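Local coordinates for protein major pepsin inhibitor PI-3 (Ascaris suum, PDB 1F32) that inhibits the aspartic protease pepsin as a secreted, disulfide-bonded protein of the I33 inhibitor family, at residues 12-17 with 43-48; 20-25 with 80-85; 25-30 with 66-71. All coordinates share one frame; numbering follows the deposited sequence.

Overall arrangement
From the N terminus, strand 5-8 joins the five-stranded sheet before the chain enters the three-stranded sheet 13-16, 19-22 and 25-29. Contact 1 closes the first loop, bringing helix 35-52 back onto strand 13-16. Contact 2 opens at 20-25 and closes only at 80-85, so it crosses contact 1; it joins the ends of hairpins from the two sheets. Contact 3 spans 25-30 to 66-71, lies within the span of contact 2, shares L25 with it, and also crosses contact 1. Contacts 2 and 3 have centres about 6 Å apart, near the middle of the molecule, whereas contact 1 lies well out beside the helix.

Contact 1. Residues 12-17 with 43-48; sequences ICTVKD and ARVEDC
With CG1 of V45 turned anti to the backbone N (chi1 175°) and OG1 of T14 likewise anti to its own N (chi1 -168°), the valine's branches face the strand and the threonine hydroxyl reaches back toward them. This is helix-on-sheet packing: helix 35-52 lies against the three-stranded antiparallel sheet at its outermost strand, 13-16. V45 is the single helix residue of 43-48 that touches 12-17, and its CA stands 6.6 Å from the CA of T14. The closest approach is made by a methyl on a main-chain oxygen, CG2 of V45 lying 3.6 Å from O of C13. The second methyl straddles two neighbours, with CG1 of V45 at 4.0 Å from O of C13 and 4.1 Å from OG1 of T14. No hydrogen bond joins the two segments; the seam is van der Waals contact between a branched apolar group and polar atoms of a strand edge. On its other edge the strand pairs with 19-22, where the carbonyl oxygen of T14 receives the backbone N of F21. F41, earlier in the helix, continues the helix-sheet packing by meeting V15 and C13, and C13 is itself joined to C66 by a disulfide. In the helix, R44 gives NE and NH2 to the carbonyl oxygens of T60 and K61, tying the helix to the following chain. The T14 and V45 side chains cross at about a right angle, so OG1 of T14 meets the side of V45 near CB and CG1, with CB of V45 4.2 Å from OG1 of T14.

Contact 2. Residues 20-25 with 80-85; sequences VFVANL and SVLGNK
The carbonyl oxygen of V22 accepts L25 N at 2.8 Å and is also met by a methyl across the contact, CD2 of L82, 3.6 Å from V22 O. The return bond, V22 N to L25 O, completes the pair around a type I' turn, the tight tip of hairpin 19-22/25-29. A second two-residue hairpin faces it, with G83 and N84 between L82 and K85, whose backbones bond in both directions. L82 reaches from its own hairpin toward the other. With CG anti to the backbone N (chi1 177°), its branch puts CD2 against V22, 3.9 Å from CG1 of V22. The L82 and V22 side chains meet at about a right angle. Nearer the chain, CB of L82 is touched by CD1 of L25 at 4.2 Å, and the same L25 methyl meets CB of S80. The S80 hydroxyl itself bonds to N75. M73, F11 and W27 also touch L82. With V22 paired to L25 and L82 to K85 in both directions, apolar side-chain contacts and one methyl packed against the V22 carbonyl oxygen bridge the segments, so the two sheets meet here through burial of apolar surface without a hydrogen bond.

Contact 3. Residues 25-30 with 66-71; sequences LPWTML and CGPQDM
A methionine methyl sits almost squarely over a tryptophan: CE of M71 lies 3.9 Å from the centroid of the W27 six-membered ring, just 11° off its normal. The pair is a Met-aromatic contact with a CH-pi component, linking strand 25-29 of the three-stranded sheet to the loop that leads into strand 72-76 of the five-stranded sheet. The sulfur lies off to the side, at an oblique angle to the ring, and SD of M71 comes within 3.5 Å of CH2 of W27. M71 gets there with CG wedged between backbone N and carbonyl carbon (chi1 67°) and the chain extended beyond it, while W27 comes from the opposite direction. K85 makes a cation-pi interaction on the other face of the indole, so the ring is held from both sides. Toward its pyrrole end the ring meets the loop backbone, NE1 of W27 standing 3.8 Å from CA of G67. The loop is braced internally by a type I turn from P68 to M71 and by the Q69 amide, which folds back on the chain. Q69 NE2 donates to G67 O at 2.9 Å, with an N-H...O angle of 150°.

Contact 1. Residues 12-17 with 43-48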
ATOM      1  N   ILE A  12      -3.295  -7.437   0.672  1.00 19.33           N
ATOM      2  CA  ILE A  12      -3.181  -8.471  -0.345  1.00 19.41           C
ATOM      3  C   ILE A  12      -1.908  -8.204  -1.132  1.00 17.58           C
ATOM      4  O   ILE A  12      -1.655  -7.081  -1.546  1.00 16.64           O
ATOM      5  CB  ILE A  12      -4.397  -8.470  -1.294  1.00 20.74           C
ATOM      6  CG1 ILE A  12      -5.654  -8.887  -0.522  1.00 23.65           C
ATOM      7  CG2 ILE A  12      -4.172  -9.439  -2.445  1.00 21.43           C
ATOM      8  CD1 ILE A  12      -6.940  -8.672  -1.289  1.00 26.05           C
ATOM      9  N   CYS A  13      -1.105  -9.244  -1.336  1.00 15.70           N
ATOM     10  CA  CYS A  13       0.133  -9.107  -2.070  1.00 16.00           C
ATOM     11  C   CYS A  13       0.177 -10.127  -3.191  1.00 16.42           C
ATOM     12  O   CYS A  13      -0.211 -11.264  -2.991  1.00 17.21           O
ATOM     13  CB  CYS A  13       1.319  -9.349  -1.124  1.00 14.72           C
ATOM     14  SG  CYS A  13       2.942  -9.160  -1.916  1.00 16.79           S
ATOM     15  N   THR A  14       0.604  -9.710  -4.377  1.00 19.04           N
ATOM     16  CA  THR A  14       0.754 -10.644  -5.496  1.00 19.30           C
ATOM     17  C   THR A  14       1.795 -10.095  -6.459  1.00 17.86           C
ATOM     18  O   THR A  14       2.353  -9.015  -6.226  1.00 14.95           O
ATOM     19  CB  THR A  14      -0.566 -10.896  -6.238  1.00 23.36           C
ATOM     20  OG1 THR A  14      -0.391 -12.013  -7.129  1.00 27.21           O
ATOM     21  CG2 THR A  14      -0.988  -9.658  -7.012  1.00 22.05           C
ATOM     22  N   VAL A  15       2.092 -10.840  -7.521  1.00 17.34           N
ATOM     23  CA  VAL A  15       3.091 -10.401  -8.491  1.00 16.32           C
ATOM     24  C   VAL A  15       2.595 -10.598  -9.924  1.00 18.10           C
ATOM     25  O   VAL A  15       1.998 -11.624 -10.231  1.00 18.21           O
ATOM     26  CB  VAL A  15       4.406 -11.201  -8.355  1.00 17.45           C
ATOM     27  CG1 VAL A  15       5.466 -10.640  -9.307  1.00 17.20           C
ATOM     28  CG2 VAL A  15       4.902 -11.149  -6.898  1.00 13.55           C
ATOM     29  N   LYS A  16       2.844  -9.612 -10.783  1.00 19.07           N
ATOM     30  CA  LYS A  16       2.469  -9.701 -12.199  1.00 18.57           C
ATOM     31  C   LYS A  16       3.601  -9.087 -13.016  1.00 18.57           C
ATOM     32  O   LYS A  16       3.939  -7.915 -12.831  1.00 18.04           O
ATOM     33  CB  LYS A  16       1.177  -8.945 -12.492  1.00 22.00           C
ATOM     34  CG  LYS A  16       0.745  -9.064 -13.958  1.00 24.82           C
ATOM     35  CD  LYS A  16      -0.588  -8.368 -14.216  1.00 31.24           C
ATOM     36  CE  LYS A  16      -1.088  -8.626 -15.633  1.00 34.85           C
ATOM     37  NZ  LYS A  16      -2.372  -7.913 -15.913  1.00 37.94           N
ATOM     38  N   ASP A  17       4.172  -9.874 -13.921  1.00 19.16           N
ATOM     39  CA  ASP A  17       5.281  -9.417 -14.752  1.00 21.14           C
ATOM     40  C   ASP A  17       6.403  -8.819 -13.894  1.00 18.86           C
ATOM     41  O   ASP A  17       6.920  -7.738 -14.188  1.00 18.72           O
ATOM     42  CB  ASP A  17       4.808  -8.379 -15.782  1.00 23.27           C
ATOM     43  CG  ASP A  17       3.863  -8.968 -16.816  1.00 29.00           C
ATOM     44  OD1 ASP A  17       4.084 -10.132 -17.223  1.00 32.91           O
ATOM     45  OD2 ASP A  17       2.912  -8.269 -17.234  1.00 30.74           O
ATOM     46  N   ALA A  43       1.494 -17.817  -8.199  1.00 19.43           N
ATOM     47  CA  ALA A  43       0.724 -19.028  -8.459  1.00 19.98           C
ATOM     48  C   ALA A  43       0.022 -19.466  -7.188  1.00 20.24           C
ATOM     49  O   ALA A  43      -1.151 -19.856  -7.201  1.00 19.01           O
ATOM     50  CB  ALA A  43       1.646 -20.131  -8.944  1.00 19.94           C
ATOM     51  N   ARG A  44       0.766 -19.405  -6.091  1.00 21.06           N
ATOM     52  CA  ARG A  44       0.272 -19.772  -4.776  1.00 22.27           C
ATOM     53  C   ARG A  44      -0.905 -18.875  -4.383  1.00 22.35           C
ATOM     54  O   ARG A  44      -1.908 -19.355  -3.853  1.00 21.64           O
ATOM     55  CB  ARG A  44       1.428 -19.646  -3.771  1.00 22.33           C
ATOM     56  CG  ARG A  44       1.180 -20.233  -2.402  1.00 24.90           C
ATOM     57  CD  ARG A  44       2.509 -20.572  -1.699  1.00 22.34           C
ATOM     58  NE  ARG A  44       3.307 -19.385  -1.374  1.00 20.01           N
ATOM     59  CZ  ARG A  44       4.515 -19.123  -1.869  1.00 22.16           C
ATOM     60  NH1 ARG A  44       5.093 -19.957  -2.729  1.00 20.24           N
ATOM     61  NH2 ARG A  44       5.157 -18.020  -1.498  1.00 21.28           N
ATOM     62  N   VAL A  45      -0.783 -17.574  -4.647  1.00 19.83           N
ATOM     63  CA  VAL A  45      -1.842 -16.617  -4.315  1.00 19.40           C
ATOM     64  C   VAL A  45      -3.110 -16.913  -5.108  1.00 20.66           C
ATOM     65  O   VAL A  45      -4.222 -16.887  -4.561  1.00 19.25           O
ATOM     66  CB  VAL A  45      -1.400 -15.158  -4.612  1.00 19.94           C
ATOM     67  CG1 VAL A  45      -2.564 -14.196  -4.386  1.00 21.54           C
ATOM     68  CG2 VAL A  45      -0.259 -14.776  -3.696  1.00 20.04           C
ATOM     69  N   GLU A  46      -2.947 -17.193  -6.398  1.00 19.16           N
ATOM     70  CA  GLU A  46      -4.102 -17.480  -7.251  1.00 20.99           C
ATOM     71  C   GLU A  46      -4.770 -18.775  -6.796  1.00 21.39           C
ATOM     72  O   GLU A  46      -5.987 -18.861  -6.733  1.00 18.74           O
ATOM     73  CB  GLU A  46      -3.673 -17.610  -8.715  1.00 23.93           C
ATOM     74  CG  GLU A  46      -4.740 -17.192  -9.760  1.00 33.36           C
ATOM     75  CD  GLU A  46      -5.370 -18.359 -10.546  1.00 36.26           C
ATOM     76  OE1 GLU A  46      -6.349 -18.973 -10.054  1.00 38.79           O
ATOM     77  OE2 GLU A  46      -4.888 -18.660 -11.670  1.00 39.43           O
ATOM     78  N   ASP A  47      -3.961 -19.777  -6.469  1.00 21.77           N
ATOM     79  CA  ASP A  47      -4.496 -21.052  -6.021  1.00 21.91           C
ATOM     80  C   ASP A  47      -5.231 -20.868  -4.702  1.00 22.31           C
ATOM     81  O   ASP A  47      -6.378 -21.314  -4.548  1.00 21.06           O
ATOM     82  CB  ASP A  47      -3.376 -22.076  -5.830  1.00 22.64           C
ATOM     83  CG  ASP A  47      -3.904 -23.428  -5.383  1.00 24.66           C
ATOM     84  OD1 ASP A  47      -4.496 -24.136  -6.216  1.00 25.16           O
ATOM     85  OD2 ASP A  47      -3.751 -23.772  -4.198  1.00 24.00           O
ATOM     86  N   CYS A  48      -4.573 -20.210  -3.751  1.00 21.07           N
ATOM     87  CA  CYS A  48      -5.164 -19.974  -2.445  1.00 21.34           C
ATOM     88  C   CYS A  48      -6.476 -19.215  -2.534  1.00 21.27           C
ATOM     89  O   CYS A  48      -7.482 -19.623  -1.965  1.00 20.60           O
ATOM     90  CB  CYS A  48      -4.208 -19.181  -1.546  1.00 21.47           C
ATOM     91  SG  CYS A  48      -2.780 -20.156  -0.999  1.00 21.38           S
TER

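Contact 2. Residues 20-25 with 80-85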
ATOM      1  N   VAL A  20       5.628  -6.467  -7.949  1.00 14.58           N
ATOM      2  CA  VAL A  20       4.964  -6.825  -6.715  1.00 13.52           C
ATOM      3  C   VAL A  20       3.908  -5.765  -6.431  1.00 14.91           C
ATOM      4  O   VAL A  20       4.187  -4.566  -6.451  1.00 14.26           O
ATOM      5  CB  VAL A  20       5.936  -6.867  -5.503  1.00 11.38           C
ATOM      6  CG1 VAL A  20       5.182  -7.344  -4.258  1.00 13.97           C
ATOM      7  CG2 VAL A  20       7.128  -7.799  -5.800  1.00 12.90           C
ATOM      8  N   PHE A  21       2.683  -6.213  -6.186  1.00 15.32           N
ATOM      9  CA  PHE A  21       1.585  -5.317  -5.865  1.00 16.99           C
ATOM     10  C   PHE A  21       1.133  -5.565  -4.434  1.00 17.48           C
ATOM     11  O   PHE A  21       0.921  -6.708  -4.029  1.00 17.12           O
ATOM     12  CB  PHE A  21       0.405  -5.555  -6.804  1.00 19.60           C
ATOM     13  CG  PHE A  21       0.597  -4.977  -8.168  1.00 20.58           C
ATOM     14  CD1 PHE A  21       0.345  -3.630  -8.405  1.00 20.10           C
ATOM     15  CD2 PHE A  21       1.024  -5.784  -9.220  1.00 20.94           C
ATOM     16  CE1 PHE A  21       0.512  -3.089  -9.678  1.00 21.39           C
ATOM     17  CE2 PHE A  21       1.195  -5.255 -10.488  1.00 22.84           C
ATOM     18  CZ  PHE A  21       0.937  -3.906 -10.719  1.00 21.22           C
ATOM     19  N   VAL A  22       1.028  -4.491  -3.663  1.00 15.79           N
ATOM     20  CA  VAL A  22       0.548  -4.571  -2.289  1.00 16.07           C
ATOM     21  C   VAL A  22      -0.600  -3.562  -2.209  1.00 16.48           C
ATOM     22  O   VAL A  22      -0.429  -2.388  -2.563  1.00 17.43           O
ATOM     23  CB  VAL A  22       1.647  -4.192  -1.298  1.00 16.36           C
ATOM     24  CG1 VAL A  22       1.135  -4.305   0.129  1.00 12.95           C
ATOM     25  CG2 VAL A  22       2.853  -5.100  -1.517  1.00 16.01           C
ATOM     26  N   ALA A  23      -1.769  -4.026  -1.772  1.00 17.16           N
ATOM     27  CA  ALA A  23      -2.940  -3.160  -1.680  1.00 18.46           C
ATOM     28  C   ALA A  23      -3.166  -2.523  -3.049  1.00 19.09           C
ATOM     29  O   ALA A  23      -3.583  -1.368  -3.152  1.00 19.72           O
ATOM     30  CB  ALA A  23      -2.715  -2.082  -0.623  1.00 19.32           C
ATOM     31  N   ASN A  24      -2.873  -3.286  -4.100  1.00 18.78           N
ATOM     32  CA  ASN A  24      -3.037  -2.831  -5.479  1.00 21.15           C
ATOM     33  C   ASN A  24      -2.067  -1.746  -5.915  1.00 19.96           C
ATOM     34  O   ASN A  24      -2.234  -1.152  -6.985  1.00 19.63           O
ATOM     35  CB  ASN A  24      -4.470  -2.336  -5.713  1.00 25.99           C
ATOM     36  CG  ASN A  24      -5.475  -3.460  -5.749  1.00 31.49           C
ATOM     37  OD1 ASN A  24      -6.604  -3.314  -5.265  1.00 35.87           O
ATOM     38  ND2 ASN A  24      -5.087  -4.587  -6.341  1.00 33.81           N
ATOM     39  N   LEU A  25      -1.049  -1.483  -5.102  1.00 14.96           N
ATOM     40  CA  LEU A  25      -0.055  -0.469  -5.443  1.00 16.07           C
ATOM     41  C   LEU A  25       1.266  -1.157  -5.832  1.00 18.04           C
ATOM     42  O   LEU A  25       1.641  -2.173  -5.238  1.00 19.69           O
ATOM     43  CB  LEU A  25       0.139   0.475  -4.248  1.00 15.01           C
ATOM     44  CG  LEU A  25      -1.132   1.262  -3.898  1.00 16.61           C
ATOM     45  CD1 LEU A  25      -0.890   2.114  -2.678  1.00 18.50           C
ATOM     46  CD2 LEU A  25      -1.534   2.137  -5.082  1.00 18.25           C
ATOM     47  N   SER A  80      -2.234   8.172  -2.199  1.00 18.95           N
ATOM     48  CA  SER A  80      -2.140   7.250  -1.073  1.00 19.49           C
ATOM     49  C   SER A  80      -0.703   7.072  -0.595  1.00 18.61           C
ATOM     50  O   SER A  80       0.257   7.213  -1.361  1.00 16.99           O
ATOM     51  CB  SER A  80      -2.683   5.859  -1.452  1.00 22.05           C
ATOM     52  OG  SER A  80      -4.053   5.890  -1.820  1.00 22.02           O
ATOM     53  N   VAL A  81      -0.573   6.760   0.686  1.00 19.16           N
ATOM     54  CA  VAL A  81       0.719   6.493   1.295  1.00 17.19           C
ATOM     55  C   VAL A  81       0.625   5.060   1.821  1.00 16.02           C
ATOM     56  O   VAL A  81      -0.331   4.695   2.508  1.00 16.66           O
ATOM     57  CB  VAL A  81       1.003   7.440   2.484  1.00 16.58           C
ATOM     58  CG1 VAL A  81       2.350   7.086   3.121  1.00 19.21           C
ATOM     59  CG2 VAL A  81       0.993   8.881   2.018  1.00 17.49           C
ATOM     60  N   LEU A  82       1.608   4.242   1.475  1.00 16.56           N
ATOM     61  CA  LEU A  82       1.645   2.865   1.939  1.00 18.86           C
ATOM     62  C   LEU A  82       3.051   2.708   2.493  1.00 20.03           C
ATOM     63  O   LEU A  82       4.042   2.935   1.784  1.00 20.05           O
ATOM     64  CB  LEU A  82       1.410   1.893   0.784  1.00 17.88           C
ATOM     65  CG  LEU A  82       1.494   0.406   1.143  1.00 16.66           C
ATOM     66  CD1 LEU A  82       0.338   0.024   2.040  1.00 19.58           C
ATOM     67  CD2 LEU A  82       1.468  -0.424  -0.143  1.00 19.99           C
ATOM     68  N   GLY A  83       3.133   2.329   3.762  1.00 21.87           N
ATOM     69  CA  GLY A  83       4.426   2.200   4.393  1.00 24.87           C
ATOM     70  C   GLY A  83       4.967   3.611   4.376  1.00 27.55           C
ATOM     71  O   GLY A  83       4.308   4.557   4.805  1.00 31.07           O
ATOM     72  N   ASN A  84       6.171   3.786   3.881  1.00 28.28           N
ATOM     73  CA  ASN A  84       6.676   5.135   3.840  1.00 27.15           C
ATOM     74  C   ASN A  84       6.917   5.502   2.389  1.00 22.78           C
ATOM     75  O   ASN A  84       7.915   6.120   2.057  1.00 22.27           O
ATOM     76  CB  ASN A  84       7.948   5.251   4.689  1.00 31.32           C
ATOM     77  CG  ASN A  84       7.683   4.959   6.161  1.00 36.01           C
ATOM     78  OD1 ASN A  84       6.735   5.487   6.751  1.00 36.80           O
ATOM     79  ND2 ASN A  84       8.523   4.114   6.761  1.00 40.09           N
ATOM     80  N   LYS A  85       5.973   5.104   1.532  1.00 19.80           N
ATOM     81  CA  LYS A  85       6.069   5.377   0.096  1.00 18.34           C
ATOM     82  C   LYS A  85       4.809   6.084  -0.398  1.00 16.30           C
ATOM     83  O   LYS A  85       3.706   5.765   0.024  1.00 14.28           O
ATOM     84  CB  LYS A  85       6.292   4.076  -0.677  1.00 18.27           C
ATOM     85  CG  LYS A  85       7.612   3.349  -0.321  1.00 21.39           C
ATOM     86  CD  LYS A  85       7.804   2.094  -1.186  1.00 24.27           C
ATOM     87  CE  LYS A  85       9.013   1.246  -0.774  1.00 27.57           C
ATOM     88  NZ  LYS A  85       9.265   0.094  -1.741  1.00 27.22           N
TER

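Contact 3. Residues 25-30 with 66-71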
ATOM      1  N   LEU A  25      -1.049  -1.483  -5.102  1.00 14.96           N
ATOM      2  CA  LEU A  25      -0.055  -0.469  -5.443  1.00 16.07           C
ATOM      3  C   LEU A  25       1.266  -1.157  -5.832  1.00 18.04           C
ATOM      4  O   LEU A  25       1.641  -2.173  -5.238  1.00 19.69           O
ATOM      5  CB  LEU A  25       0.139   0.475  -4.248  1.00 15.01           C
ATOM      6  CG  LEU A  25      -1.132   1.262  -3.898  1.00 16.61           C
ATOM      7  CD1 LEU A  25      -0.890   2.114  -2.678  1.00 18.50           C
ATOM      8  CD2 LEU A  25      -1.534   2.137  -5.082  1.00 18.25           C
ATOM      9  N   PRO A  26       1.979  -0.619  -6.842  1.00 18.17           N
ATOM     10  CA  PRO A  26       3.254  -1.195  -7.296  1.00 17.03           C
ATOM     11  C   PRO A  26       4.374  -0.929  -6.289  1.00 18.01           C
ATOM     12  O   PRO A  26       5.114   0.047  -6.389  1.00 13.92           O
ATOM     13  CB  PRO A  26       3.477  -0.507  -8.639  1.00 18.92           C
ATOM     14  CG  PRO A  26       2.853   0.835  -8.428  1.00 18.70           C
ATOM     15  CD  PRO A  26       1.574   0.508  -7.708  1.00 16.60           C
ATOM     16  N   TRP A  27       4.487  -1.840  -5.334  1.00 16.00           N
ATOM     17  CA  TRP A  27       5.447  -1.746  -4.244  1.00 15.98           C
ATOM     18  C   TRP A  27       6.919  -1.832  -4.649  1.00 14.89           C
ATOM     19  O   TRP A  27       7.711  -0.942  -4.329  1.00 16.45           O
ATOM     20  CB  TRP A  27       5.113  -2.841  -3.220  1.00 15.52           C
ATOM     21  CG  TRP A  27       5.875  -2.755  -1.979  1.00 17.44           C
ATOM     22  CD1 TRP A  27       6.823  -3.630  -1.532  1.00 18.42           C
ATOM     23  CD2 TRP A  27       5.801  -1.709  -1.016  1.00 20.71           C
ATOM     24  NE1 TRP A  27       7.349  -3.188  -0.340  1.00 20.83           N
ATOM     25  CE2 TRP A  27       6.734  -2.007  -0.002  1.00 21.78           C
ATOM     26  CE3 TRP A  27       5.032  -0.538  -0.912  1.00 19.75           C
ATOM     27  CZ2 TRP A  27       6.922  -1.175   1.110  1.00 21.92           C
ATOM     28  CZ3 TRP A  27       5.219   0.284   0.189  1.00 20.93           C
ATOM     29  CH2 TRP A  27       6.157  -0.040   1.185  1.00 21.55           C
ATOM     30  N   THR A  28       7.287  -2.915  -5.322  1.00 15.91           N
ATOM     31  CA  THR A  28       8.662  -3.105  -5.750  1.00 15.03           C
ATOM     32  C   THR A  28       8.663  -4.088  -6.913  1.00 16.82           C
ATOM     33  O   THR A  28       7.653  -4.765  -7.174  1.00 16.24           O
ATOM     34  CB  THR A  28       9.534  -3.662  -4.597  1.00 16.88           C
ATOM     35  OG1 THR A  28      10.921  -3.541  -4.953  1.00 15.57           O
ATOM     36  CG2 THR A  28       9.236  -5.128  -4.360  1.00 17.01           C
ATOM     37  N   MET A  29       9.777  -4.154  -7.637  1.00 17.25           N
ATOM     38  CA  MET A  29       9.858  -5.062  -8.766  1.00 16.79           C
ATOM     39  C   MET A  29      10.985  -6.059  -8.531  1.00 17.72           C
ATOM     40  O   MET A  29      12.069  -5.697  -8.072  1.00 17.04           O
ATOM     41  CB  MET A  29      10.087  -4.269 -10.057  1.00 20.39           C
ATOM     42  CG  MET A  29       9.676  -4.995 -11.307  1.00 25.45           C
ATOM     43  SD  MET A  29       9.941  -3.984 -12.784  1.00 29.59           S
ATOM     44  CE  MET A  29      11.086  -4.870 -13.526  1.00 23.28           C
ATOM     45  N   LEU A  30      10.711  -7.318  -8.839  1.00 15.55           N
ATOM     46  CA  LEU A  30      11.671  -8.400  -8.651  1.00 15.12           C
ATOM     47  C   LEU A  30      12.705  -8.509  -9.766  1.00 15.99           C
ATOM     48  O   LEU A  30      12.402  -8.260 -10.936  1.00 14.55           O
ATOM     49  CB  LEU A  30      10.913  -9.722  -8.528  1.00 15.44           C
ATOM     50  CG  LEU A  30       9.819  -9.724  -7.453  1.00 14.55           C
ATOM     51  CD1 LEU A  30       9.230 -11.108  -7.361  1.00 16.31           C
ATOM     52  CD2 LEU A  30      10.395  -9.280  -6.114  1.00 17.57           C
ATOM     53  N   CYS A  66       6.943  -8.511  -0.065  1.00 15.22           N
ATOM     54  CA  CYS A  66       5.595  -7.969   0.044  1.00 15.70           C
ATOM     55  C   CYS A  66       5.642  -6.818   1.040  1.00 17.95           C
ATOM     56  O   CYS A  66       4.631  -6.151   1.291  1.00 16.95           O
ATOM     57  CB  CYS A  66       4.626  -9.029   0.544  1.00 16.63           C
ATOM     58  SG  CYS A  66       4.228 -10.217  -0.754  1.00 14.93           S
ATOM     59  N   GLY A  67       6.821  -6.602   1.625  1.00 18.39           N
ATOM     60  CA  GLY A  67       6.983  -5.515   2.578  1.00 20.66           C
ATOM     61  C   GLY A  67       6.553  -5.835   3.999  1.00 19.69           C
ATOM     62  O   GLY A  67       6.009  -6.903   4.267  1.00 19.12           O
ATOM     63  N   PRO A  68       6.789  -4.915   4.942  1.00 22.11           N
ATOM     64  CA  PRO A  68       6.409  -5.133   6.343  1.00 23.19           C
ATOM     65  C   PRO A  68       4.929  -5.508   6.436  1.00 25.33           C
ATOM     66  O   PRO A  68       4.069  -4.792   5.926  1.00 25.61           O
ATOM     67  CB  PRO A  68       6.719  -3.783   6.989  1.00 24.22           C
ATOM     68  CG  PRO A  68       7.896  -3.294   6.189  1.00 25.69           C
ATOM     69  CD  PRO A  68       7.451  -3.607   4.770  1.00 22.87           C
ATOM     70  N   GLN A  69       4.624  -6.629   7.078  1.00 26.61           N
ATOM     71  CA  GLN A  69       3.234  -7.061   7.169  1.00 27.89           C
ATOM     72  C   GLN A  69       2.345  -6.205   8.067  1.00 28.28           C
ATOM     73  O   GLN A  69       1.130  -6.383   8.097  1.00 28.91           O
ATOM     74  CB  GLN A  69       3.172  -8.532   7.588  1.00 30.77           C
ATOM     75  CG  GLN A  69       3.806  -9.472   6.557  1.00 32.52           C
ATOM     76  CD  GLN A  69       3.123  -9.404   5.187  1.00 35.21           C
ATOM     77  OE1 GLN A  69       2.009  -9.891   5.009  1.00 35.53           O
ATOM     78  NE2 GLN A  69       3.797  -8.791   4.220  1.00 35.29           N
ATOM     79  N   ASP A  70       2.938  -5.258   8.779  1.00 26.99           N
ATOM     80  CA  ASP A  70       2.154  -4.390   9.644  1.00 28.22           C
ATOM     81  C   ASP A  70       2.263  -2.920   9.243  1.00 26.55           C
ATOM     82  O   ASP A  70       1.938  -2.035  10.028  1.00 25.34           O
ATOM     83  CB  ASP A  70       2.609  -4.553  11.094  1.00 29.57           C
ATOM     84  CG  ASP A  70       4.063  -4.182  11.291  1.00 30.27           C
ATOM     85  OD1 ASP A  70       4.791  -4.017  10.285  1.00 31.19           O
ATOM     86  OD2 ASP A  70       4.482  -4.069  12.461  1.00 34.77           O
ATOM     87  N   MET A  71       2.712  -2.645   8.026  1.00 25.72           N
ATOM     88  CA  MET A  71       2.835  -1.248   7.640  1.00 25.96           C
ATOM     89  C   MET A  71       1.460  -0.599   7.539  1.00 25.91           C
ATOM     90  O   MET A  71       0.447  -1.291   7.441  1.00 24.02           O
ATOM     91  CB  MET A  71       3.626  -1.097   6.339  1.00 28.27           C
ATOM     92  CG  MET A  71       2.980  -1.646   5.101  1.00 32.01           C
ATOM     93  SD  MET A  71       4.101  -1.327   3.718  1.00 34.41           S
ATOM     94  CE  MET A  71       3.596  -2.605   2.624  1.00 32.25           C
TER